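Local coordinates for oxidoreductase, NAD-binding/iron-sulfur cluster-binding protein (Nitratireductor pacificus pht-3B, PDB 6ZXU) that works as a catabolic reductive dehalogenase, using cobalamin together with two [4Fe-4S] clusters to strip halogen from organohalide substrates, at residues S499-T504 with R543-E548; A553-D558 with A673-A678; D571-T576 with V698-G703. One frame throughout, in Å; residues are numbered along the deposited sequence.

Contact 1 of 3, residues S499-T504 with R543-E548; sequences SRIGDT and RKCARE. With SF4 (iron/sulfur cluster), chain D.
At the [4Fe-4S] cluster bound by the first three cysteines of the CxxCxxCxxxCP ferredoxin motif, with Cys595 also in its pocket, Arg500 and Ile501, from a loop that also lines the cobalamin pocket, pack against Arg543 and Cys545 at the start of helix 544-548. Cys545 SG ligates FE1 at 2.3 Å; Cys539 and Cys542 are the other two of these cysteines. Ile501 leans its CG1 branch on the same residue, 3.9 Å from Cys545 CB, with cluster sulfide S2 at 3.7 Å from that CG1; the side chain also lies about 4 Å from cobalamin at nearest atoms, and Ile501 O is hydrogen-bonded to it. Arg500 CB lies 3.6 Å from cluster S3, and CG, anti to N (chi1 176°), runs alongside Cys545 SG. A bend at chi3 (-60°) then turns the guanidinium edge toward S3 and one face over Arg543. The two guanidinium groups stack nearly parallel, planes 18° apart and centres 3.8 Å apart, with Arg543 CD over the middle of the Arg500 group and Arg500 NH2 above the Arg543 plane, near its rim. Arg500 NH2 and Arg543 NH1, both donors, lie 3.2 Å apart and make no bond to each other. Their N-H groups are turned to backbone carbonyls: Arg500 NH1 to Ser555 and Gly557, Arg500 NH2 to Cys539, Arg543 NE to Phe556. These carbonyls, and the nearby cluster, probably offset the cost of stacking two like charges, and the positive edge of Arg500 beside a sulfide would probably stabilise added negative charge on the cluster.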
loop_
_atom_site.group_PDB
_atom_site.type_symbol
_atom_site.label_atom_id
_atom_site.label_comp_id
_atom_site.label_asym_id
_atom_site.label_seq_id
_atom_site.Cartn_x
_atom_site.Cartn_y
_atom_site.Cartn_z
ATOM N N SER A 499 8.180 15.028 -8.347
ATOM C CA SER A 499 7.006 15.865 -8.266
ATOM C C SER A 499 7.240 17.030 -7.278
ATOM O O SER A 499 8.153 17.016 -6.470
ATOM C CB SER A 499 5.769 15.092 -7.867
ATOM O OG SER A 499 5.751 14.868 -6.470
ATOM N N ARG A 500 6.339 18.006 -7.351
ATOM C CA ARG A 500 6.428 19.145 -6.414
ATOM C C ARG A 500 6.278 18.708 -4.970
ATOM O O ARG A 500 6.891 19.264 -4.070
ATOM C CB ARG A 500 5.417 20.212 -6.817
ATOM C CG ARG A 500 5.370 21.411 -5.835
ATOM C CD ARG A 500 4.385 22.523 -6.254
ATOM N NE ARG A 500 4.727 23.073 -7.523
ATOM C CZ ARG A 500 5.707 23.923 -7.786
ATOM N NH1 ARG A 500 6.421 24.441 -6.773
ATOM N NH2 ARG A 500 5.884 24.320 -9.008
ATOM N N ILE A 501 5.491 17.708 -4.686
ATOM C CA ILE A 501 5.378 17.204 -3.299
ATOM C C ILE A 501 6.701 17.090 -2.601
ATOM O O ILE A 501 6.845 17.547 -1.506
ATOM C CB ILE A 501 4.570 15.905 -3.245
ATOM C CG1 ILE A 501 3.168 16.175 -3.737
ATOM C CG2 ILE A 501 4.516 15.367 -1.867
ATOM C CD1 ILE A 501 2.190 14.939 -3.800
ATOM N N GLY A 502 7.690 16.503 -3.245
ATOM C CA GLY A 502 9.043 16.670 -2.816
ATOM C C GLY A 502 9.727 15.382 -2.602
ATOM O O GLY A 502 10.555 14.947 -3.455
ATOM N N ASP A 503 9.384 14.744 -1.496
ATOM C CA ASP A 503 9.952 13.465 -1.114
ATOM C C ASP A 503 9.048 12.330 -1.512
ATOM O O ASP A 503 9.172 11.216 -0.983
ATOM C CB ASP A 503 10.244 13.416 0.457
ATOM C CG ASP A 503 11.630 14.186 0.858
ATOM O OD1 ASP A 503 12.187 15.009 0.010
ATOM O OD2 ASP A 503 12.198 13.879 1.988
ATOM N N THR A 504 8.165 12.578 -2.489
ATOM C CA THR A 504 7.251 11.590 -3.045
ATOM C C THR A 504 7.367 11.685 -4.577
ATOM O O THR A 504 7.381 12.780 -5.147
ATOM C CB THR A 504 5.772 11.901 -2.634
ATOM O OG1 THR A 504 5.607 11.869 -1.260
ATOM C CG2 THR A 504 4.804 10.905 -3.196
ATOM N N ARG A 543 0.065 24.192 -8.231
ATOM C CA ARG A 543 0.474 24.402 -6.833
ATOM C C ARG A 543 -0.479 23.829 -5.864
ATOM O O ARG A 543 -0.502 24.242 -4.698
ATOM C CB ARG A 543 0.599 25.880 -6.498
ATOM C CG ARG A 543 1.533 26.701 -7.359
ATOM C CD ARG A 543 2.957 26.355 -7.089
ATOM N NE ARG A 543 3.909 27.198 -7.855
ATOM C CZ ARG A 543 4.150 27.112 -9.164
ATOM N NH1 ARG A 543 3.523 26.228 -9.925
ATOM N NH2 ARG A 543 5.029 27.918 -9.719
ATOM N N LYS A 544 -1.279 22.849 -6.256
ATOM C CA LYS A 544 -2.374 22.408 -5.390
ATOM C C LYS A 544 -1.885 21.758 -4.078
ATOM O O LYS A 544 -2.415 22.016 -3.000
ATOM C CB LYS A 544 -3.333 21.550 -6.181
ATOM C CG LYS A 544 -4.587 21.130 -5.384
ATOM C CD LYS A 544 -5.714 20.754 -6.305
ATOM C CE LYS A 544 -6.912 20.301 -5.495
ATOM N NZ LYS A 544 -8.152 20.303 -6.334
ATOM N N CYS A 545 -0.934 20.833 -4.160
ATOM C CA CYS A 545 -0.360 20.199 -3.002
ATOM C C CYS A 545 0.211 21.262 -2.071
ATOM O O CYS A 545 0.022 21.144 -0.865
ATOM C CB CYS A 545 0.720 19.196 -3.407
ATOM S SG CYS A 545 2.071 19.892 -4.481
ATOM N N ALA A 546 0.994 22.194 -2.599
ATOM C CA ALA A 546 1.562 23.237 -1.781
ATOM C C ALA A 546 0.492 24.062 -1.017
ATOM O O ALA A 546 0.649 24.382 0.160
ATOM C CB ALA A 546 2.440 24.134 -2.661
ATOM N N ARG A 547 -0.561 24.419 -1.693
ATOM C CA ARG A 547 -1.643 25.187 -1.131
ATOM C C ARG A 547 -2.379 24.464 -0.088
ATOM O O ARG A 547 -2.819 25.065 0.882
ATOM C CB ARG A 547 -2.625 25.530 -2.238
ATOM C CG ARG A 547 -3.729 26.529 -1.871
ATOM C CD ARG A 547 -4.661 26.662 -3.059
ATOM N NE ARG A 547 -5.573 25.548 -3.082
ATOM C CZ ARG A 547 -6.018 24.957 -4.175
ATOM N NH1 ARG A 547 -5.562 25.328 -5.345
ATOM N NH2 ARG A 547 -6.887 23.949 -4.075
ATOM N N GLU A 548 -2.466 23.122 -0.183
ATOM C CA GLU A 548 -3.271 22.371 0.738
ATOM C C GLU A 548 -2.547 21.786 1.895
ATOM O O GLU A 548 -3.143 21.138 2.731
ATOM C CB GLU A 548 -4.030 21.297 -0.006
ATOM C CG GLU A 548 -5.041 21.811 -1.043
ATOM C CD GLU A 548 -6.198 22.659 -0.428
ATOM O OE1 GLU A 548 -6.433 22.580 0.828
ATOM O OE2 GLU A 548 -6.782 23.402 -1.201
HETATM FE FE1 SF4 D . 1.666 19.042 -6.531
HETATM FE FE2 SF4 D . 0.064 19.667 -8.746
HETATM FE FE3 SF4 D . 0.365 17.083 -8.011
HETATM FE FE4 SF4 D . 2.525 18.365 -9.076
HETATM S S1 SF4 D . 0.503 17.925 -10.029
HETATM S S2 SF4 D . 2.510 17.106 -7.286
HETATM S S3 SF4 D . 2.122 20.391 -8.191
HETATM S S4 SF4 D . -0.545 18.793 -6.865
#

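Contact 2 of 3, residues A553-D558 with A673-A678; sequences AISFGD and ANQKLA
Gln675 clamps the loop 553-558, which follows the cysteine motif of the ferredoxin-like part and contains an ST turn, by pairing its terminal amide with two backbone groups. NE2 donates to Ile554 O at 3.1 Å (N-H...O angle 165°); the donor stays in its own amide plane but comes in well above the plane of the carbonyl. OE1 accepts from Phe556 N at 3.0 Å, almost straight at 174° and in the carbonyl plane, on a lone pair. With one donor and one acceptor engaged on the same loop, the amide is fixed against a flip, which would turn OE1 to a carbonyl O and NE2 to an N-H. It gets there because CG stands anti to the backbone N (chi1 178°) and the chain runs on extended. The Phe556 and Gln675 side chains cross at about a right angle, and the amide lies at the ring's edge, with Phe556 CD1 3.7 Å from Gln675 CD. Inside the loop, Ser555 OG accepts from Gly557 N at 2.9 Å, the bond that defines the ST turn. Other carbonyls of the loop have partners too: those of Ser555 and Gly557 in Arg500, that of Phe556 in Arg543, and that of Ala553 in the backbone N of Asp571. Trimming Gln675 to an alanine would probably leave Ile554 O and Phe556 N without their mates and open a gap at the edge of the Phe556 ring. Two residues further on, Leu677, which also touches Tyr707 of helix 700-709, sets its CD1 methyl against the loop backbone, 3.6 Å from Ala553 O and 3.7 Å from Ser555 CA.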
loop_
_atom_site.group_PDB
_atom_site.type_symbol
_atom_site.label_atom_id
_atom_site.label_comp_id
_atom_site.label_asym_id
_atom_site.label_seq_id
_atom_site.Cartn_x
_atom_site.Cartn_y
_atom_site.Cartn_z
ATOM N N ALA A 553 4.705 22.997 4.160
ATOM C CA ALA A 553 6.013 22.381 4.021
ATOM C C ALA A 553 6.392 22.223 2.541
ATOM O O ALA A 553 7.548 22.057 2.230
ATOM C CB ALA A 553 6.024 21.027 4.717
ATOM N N ILE A 554 5.438 22.250 1.604
ATOM C CA ILE A 554 5.738 21.997 0.177
ATOM C C ILE A 554 6.133 23.307 -0.480
ATOM O O ILE A 554 5.466 24.317 -0.316
ATOM C CB ILE A 554 4.534 21.279 -0.505
ATOM C CG1 ILE A 554 4.350 19.921 0.150
ATOM C CG2 ILE A 554 4.707 21.224 -2.004
ATOM C CD1 ILE A 554 3.145 19.169 -0.311
ATOM N N SER A 555 7.177 23.260 -1.304
ATOM C CA SER A 555 7.629 24.423 -2.054
ATOM C C SER A 555 6.690 24.928 -3.144
ATOM O O SER A 555 6.200 24.169 -3.980
ATOM C CB SER A 555 9.004 24.162 -2.646
ATOM O OG SER A 555 9.424 25.281 -3.425
ATOM N N PHE A 556 6.403 26.218 -3.106
ATOM C CA PHE A 556 5.711 26.973 -4.151
ATOM C C PHE A 556 6.665 27.505 -5.187
ATOM O O PHE A 556 6.232 28.137 -6.139
ATOM C CB PHE A 556 4.977 28.195 -3.561
ATOM C CG PHE A 556 3.762 27.875 -2.776
ATOM C CD1 PHE A 556 3.826 27.679 -1.462
ATOM C CD2 PHE A 556 2.538 27.902 -3.377
ATOM C CE1 PHE A 556 2.674 27.416 -0.730
ATOM C CE2 PHE A 556 1.384 27.647 -2.668
ATOM C CZ PHE A 556 1.450 27.415 -1.330
ATOM N N GLY A 557 7.932 27.200 -5.071
ATOM C CA GLY A 557 8.939 27.778 -5.951
ATOM C C GLY A 557 9.556 26.779 -6.937
ATOM O O GLY A 557 8.940 25.807 -7.301
ATOM N N ASP A 558 10.742 27.089 -7.397
ATOM C CA ASP A 558 11.383 26.363 -8.441
ATOM C C ASP A 558 12.197 25.206 -7.839
ATOM O O ASP A 558 12.473 25.204 -6.654
ATOM C CB ASP A 558 12.323 27.299 -9.186
ATOM C CG ASP A 558 11.574 28.320 -10.025
ATOM O OD1 ASP A 558 10.412 28.054 -10.462
ATOM O OD2 ASP A 558 12.204 29.385 -10.254
ATOM N N ALA A 673 8.217 33.539 -4.289
ATOM C CA ALA A 673 9.354 34.379 -3.936
ATOM C C ALA A 673 9.453 34.645 -2.453
ATOM O O ALA A 673 10.525 34.968 -1.957
ATOM C CB ALA A 673 9.201 35.694 -4.634
ATOM N N ASN A 674 8.342 34.532 -1.720
ATOM C CA ASN A 674 8.332 34.860 -0.272
ATOM C C ASN A 674 8.512 33.718 0.679
ATOM O O ASN A 674 9.069 33.900 1.788
ATOM C CB ASN A 674 7.060 35.661 0.094
ATOM C CG ASN A 674 7.131 37.112 -0.423
ATOM O OD1 ASN A 674 8.159 37.791 -0.317
ATOM N ND2 ASN A 674 6.062 37.581 -0.868
ATOM N N GLN A 675 8.016 32.554 0.302
ATOM C CA GLN A 675 8.125 31.375 1.140
ATOM C C GLN A 675 9.621 30.985 1.293
ATOM O O GLN A 675 10.338 30.900 0.308
ATOM C CB GLN A 675 7.378 30.193 0.536
ATOM C CG GLN A 675 7.482 28.908 1.336
ATOM C CD GLN A 675 6.979 27.719 0.552
ATOM O OE1 GLN A 675 7.306 27.557 -0.607
ATOM N NE2 GLN A 675 6.143 26.908 1.169
ATOM N N LYS A 676 10.068 30.772 2.533
ATOM C CA LYS A 676 11.405 30.333 2.836
ATOM C C LYS A 676 11.360 29.060 3.617
ATOM O O LYS A 676 10.868 28.999 4.742
ATOM C CB LYS A 676 12.183 31.385 3.631
ATOM C CG LYS A 676 12.162 32.758 3.014
ATOM C CD LYS A 676 12.812 32.830 1.664
ATOM C CE LYS A 676 12.613 34.230 1.083
ATOM N NZ LYS A 676 13.030 34.311 -0.342
ATOM N N LEU A 677 11.836 28.000 3.014
ATOM C CA LEU A 677 11.909 26.699 3.595
ATOM C C LEU A 677 13.372 26.389 4.027
ATOM O O LEU A 677 14.315 26.994 3.538
ATOM C CB LEU A 677 11.370 25.644 2.570
ATOM C CG LEU A 677 9.924 25.872 2.078
ATOM C CD1 LEU A 677 9.603 24.831 1.061
ATOM C CD2 LEU A 677 8.857 25.803 3.208
ATOM N N ALA A 678 13.508 25.425 4.938
ATOM C CA ALA A 678 14.803 24.939 5.387
ATOM C C ALA A 678 15.086 23.588 4.708
ATOM O O ALA A 678 14.144 22.801 4.457
ATOM C CB ALA A 678 14.821 24.773 6.878
#

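Contact 3 of 3, residues D571-T576 with V698-G703; sequences DVEKCT and VDRSGG. With SF4 (iron/sulfur cluster), chain E.
Glu573 and Val698 mark the closest backbone approach, CA atoms 8.2 Å apart, while Asp571 and Gly703 stand at 9.3 Å, and every contact between the two segments, at the beginnings of helices 572-581 and 700-709, is made by side-chain atoms. Arg700 does the bridging. Its chain is extended from CG to NE and presents the guanidinium end-on to Asp571: NH2 binds OD2 at 2.8 Å and NH1 binds OD1 at 3.2 Å, the latter on its syn lone pair, with the two flat groups 27° apart. NH1 also meets Glu573 OE1 at 2.8 Å, within the guanidinium plane, but the Glu573 carboxylate is turned 76° from it and is approached from above. Glu573 OE1 has a second partner in Tyr680 OH, and OE2 pairs with Lys577. The Val698 side chain runs antiparallel to that of Glu573, with CG1 3.5 Å from OE1. The aliphatic part of Lys574 crosses beside the guanidinium, its NZ going to Asn552 O. Asp571 OD1 carries a further load, accepting from Lys574 N at 3.1 Å as the N-cap of helix 572-581; Asp699 caps the other helix in the same way, through Gly702 N. The whole is a salt-bridge network anchored on a helix N-cap, and the capped helix is that of the dicluster ferredoxin domain whose Cys575 SG binds FE1 of the second [4Fe-4S] cluster at 2.3 Å.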
loop_
_atom_site.group_PDB
_atom_site.type_symbol
_atom_site.label_atom_id
_atom_site.label_comp_id
_atom_site.label_asym_id
_atom_site.label_seq_id
_atom_site.Cartn_x
_atom_site.Cartn_y
_atom_site.Cartn_z
ATOM N N ASP A 571 10.009 21.113 3.084
ATOM C CA ASP A 571 10.597 21.336 4.443
ATOM C C ASP A 571 10.299 20.130 5.323
ATOM O O ASP A 571 9.209 19.983 5.851
ATOM C CB ASP A 571 10.048 22.603 5.067
ATOM C CG ASP A 571 10.828 23.038 6.299
ATOM O OD1 ASP A 571 11.154 22.201 7.172
ATOM O OD2 ASP A 571 11.176 24.269 6.379
ATOM N N VAL A 572 11.278 19.257 5.456
ATOM C CA VAL A 572 11.079 18.008 6.105
ATOM C C VAL A 572 10.934 18.158 7.612
ATOM O O VAL A 572 10.327 17.313 8.277
ATOM C CB VAL A 572 12.144 16.960 5.720
ATOM C CG1 VAL A 572 12.134 16.721 4.224
ATOM C CG2 VAL A 572 13.533 17.366 6.175
ATOM N N GLU A 573 11.504 19.218 8.164
ATOM C CA GLU A 573 11.303 19.495 9.592
ATOM C C GLU A 573 9.849 19.871 9.888
ATOM O O GLU A 573 9.266 19.340 10.845
ATOM C CB GLU A 573 12.199 20.603 10.012
ATOM C CG GLU A 573 11.998 21.007 11.467
ATOM C CD GLU A 573 12.951 22.152 11.828
ATOM O OE1 GLU A 573 13.752 22.661 10.963
ATOM O OE2 GLU A 573 12.916 22.554 13.004
ATOM N N LYS A 574 9.260 20.737 9.087
ATOM C CA LYS A 574 7.853 21.122 9.273
ATOM C C LYS A 574 6.905 19.947 9.043
ATOM O O LYS A 574 6.036 19.654 9.913
ATOM C CB LYS A 574 7.461 22.253 8.383
ATOM C CG LYS A 574 8.121 23.555 8.726
ATOM C CD LYS A 574 7.328 24.762 8.249
ATOM C CE LYS A 574 7.395 24.859 6.763
ATOM N NZ LYS A 574 6.877 26.150 6.215
ATOM N N CYS A 575 7.134 19.171 7.972
ATOM C CA CYS A 575 6.292 18.009 7.738
ATOM C C CYS A 575 6.480 16.961 8.859
ATOM O O CYS A 575 5.473 16.480 9.461
ATOM C CB CYS A 575 6.524 17.414 6.356
ATOM S SG CYS A 575 5.628 15.902 6.114
ATOM N N THR A 576 7.693 16.670 9.277
ATOM C CA THR A 576 7.856 15.719 10.373
ATOM C C THR A 576 7.098 16.125 11.641
ATOM O O THR A 576 6.384 15.327 12.273
ATOM C CB THR A 576 9.372 15.507 10.735
ATOM O OG1 THR A 576 10.044 15.048 9.581
ATOM C CG2 THR A 576 9.516 14.433 11.793
ATOM N N VAL A 698 18.075 20.213 15.542
ATOM C CA VAL A 698 18.003 20.556 14.132
ATOM C C VAL A 698 18.413 22.041 13.955
ATOM O O VAL A 698 17.923 22.924 14.652
ATOM C CB VAL A 698 16.605 20.277 13.573
ATOM C CG1 VAL A 698 16.482 20.829 12.172
ATOM C CG2 VAL A 698 16.404 18.797 13.425
ATOM N N ASP A 699 19.304 22.332 12.999
ATOM C CA ASP A 699 19.781 23.698 12.810
ATOM C C ASP A 699 18.898 24.434 11.813
ATOM O O ASP A 699 19.243 24.558 10.647
ATOM C CB ASP A 699 21.242 23.656 12.366
ATOM C CG ASP A 699 21.834 25.061 12.132
ATOM O OD1 ASP A 699 21.141 26.070 12.425
ATOM O OD2 ASP A 699 22.987 25.184 11.580
ATOM N N ARG A 700 17.821 25.004 12.284
ATOM C CA ARG A 700 16.854 25.576 11.351
ATOM C C ARG A 700 17.380 26.822 10.727
ATOM O O ARG A 700 17.235 27.015 9.510
ATOM C CB ARG A 700 15.517 25.821 12.046
ATOM C CG ARG A 700 14.478 26.281 11.060
ATOM C CD ARG A 700 13.080 25.914 11.478
ATOM N NE ARG A 700 12.168 26.338 10.416
ATOM C CZ ARG A 700 11.769 25.593 9.410
ATOM N NH1 ARG A 700 12.134 24.324 9.314
ATOM N NH2 ARG A 700 10.991 26.139 8.514
ATOM N N SER A 701 17.989 27.710 11.477
ATOM C CA SER A 701 18.482 28.921 10.797
ATOM C C SER A 701 19.518 28.552 9.727
ATOM O O SER A 701 19.546 29.140 8.626
ATOM C CB SER A 701 19.030 29.925 11.796
ATOM O OG SER A 701 19.951 29.197 12.490
ATOM N N GLY A 702 20.340 27.544 9.987
ATOM C CA GLY A 702 21.317 27.107 8.979
ATOM C C GLY A 702 20.606 26.482 7.762
ATOM O O GLY A 702 21.023 26.683 6.647
ATOM N N GLY A 703 19.542 25.693 7.990
ATOM C CA GLY A 703 18.781 25.074 6.879
ATOM C C GLY A 703 18.058 26.079 6.036
ATOM O O GLY A 703 17.963 25.896 4.832
HETATM FE FE1 SF4 E . 3.640 16.430 5.161
HETATM FE FE2 SF4 E . 0.872 16.376 5.295
HETATM FE FE3 SF4 E . 2.144 16.210 2.815
HETATM FE FE4 SF4 E . 2.127 18.555 4.248
HETATM S S1 SF4 E . 0.396 17.477 3.411
HETATM S S2 SF4 E . 3.876 17.569 3.216
HETATM S S3 SF4 E . 2.242 17.749 6.369
HETATM S S4 SF4 E . 2.319 14.788 4.518
#

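How the contacts relate
Reading from the N terminus, contact 1 closes first, returning helix 544-548 to the loop between strands 497-498 and 505-506. Contact 2 opens just afterwards, in series with it, and bridges 553-558 to the end of helix 671-674. Before that loop is complete, contact 3 begins at 571-576, then ends later at 698-703, so contacts 2 and 3 cross. They share a junction: Ala678 N reaches Asp571 OD2 at 3.0 Å, and Leu677 CD2 packs on Lys574 NZ at 3.6 Å. Together the three tie together the cobalamin-lining loop, the iron-sulfur part and the segments around helix 700-709, all on the same side of the chain's centre.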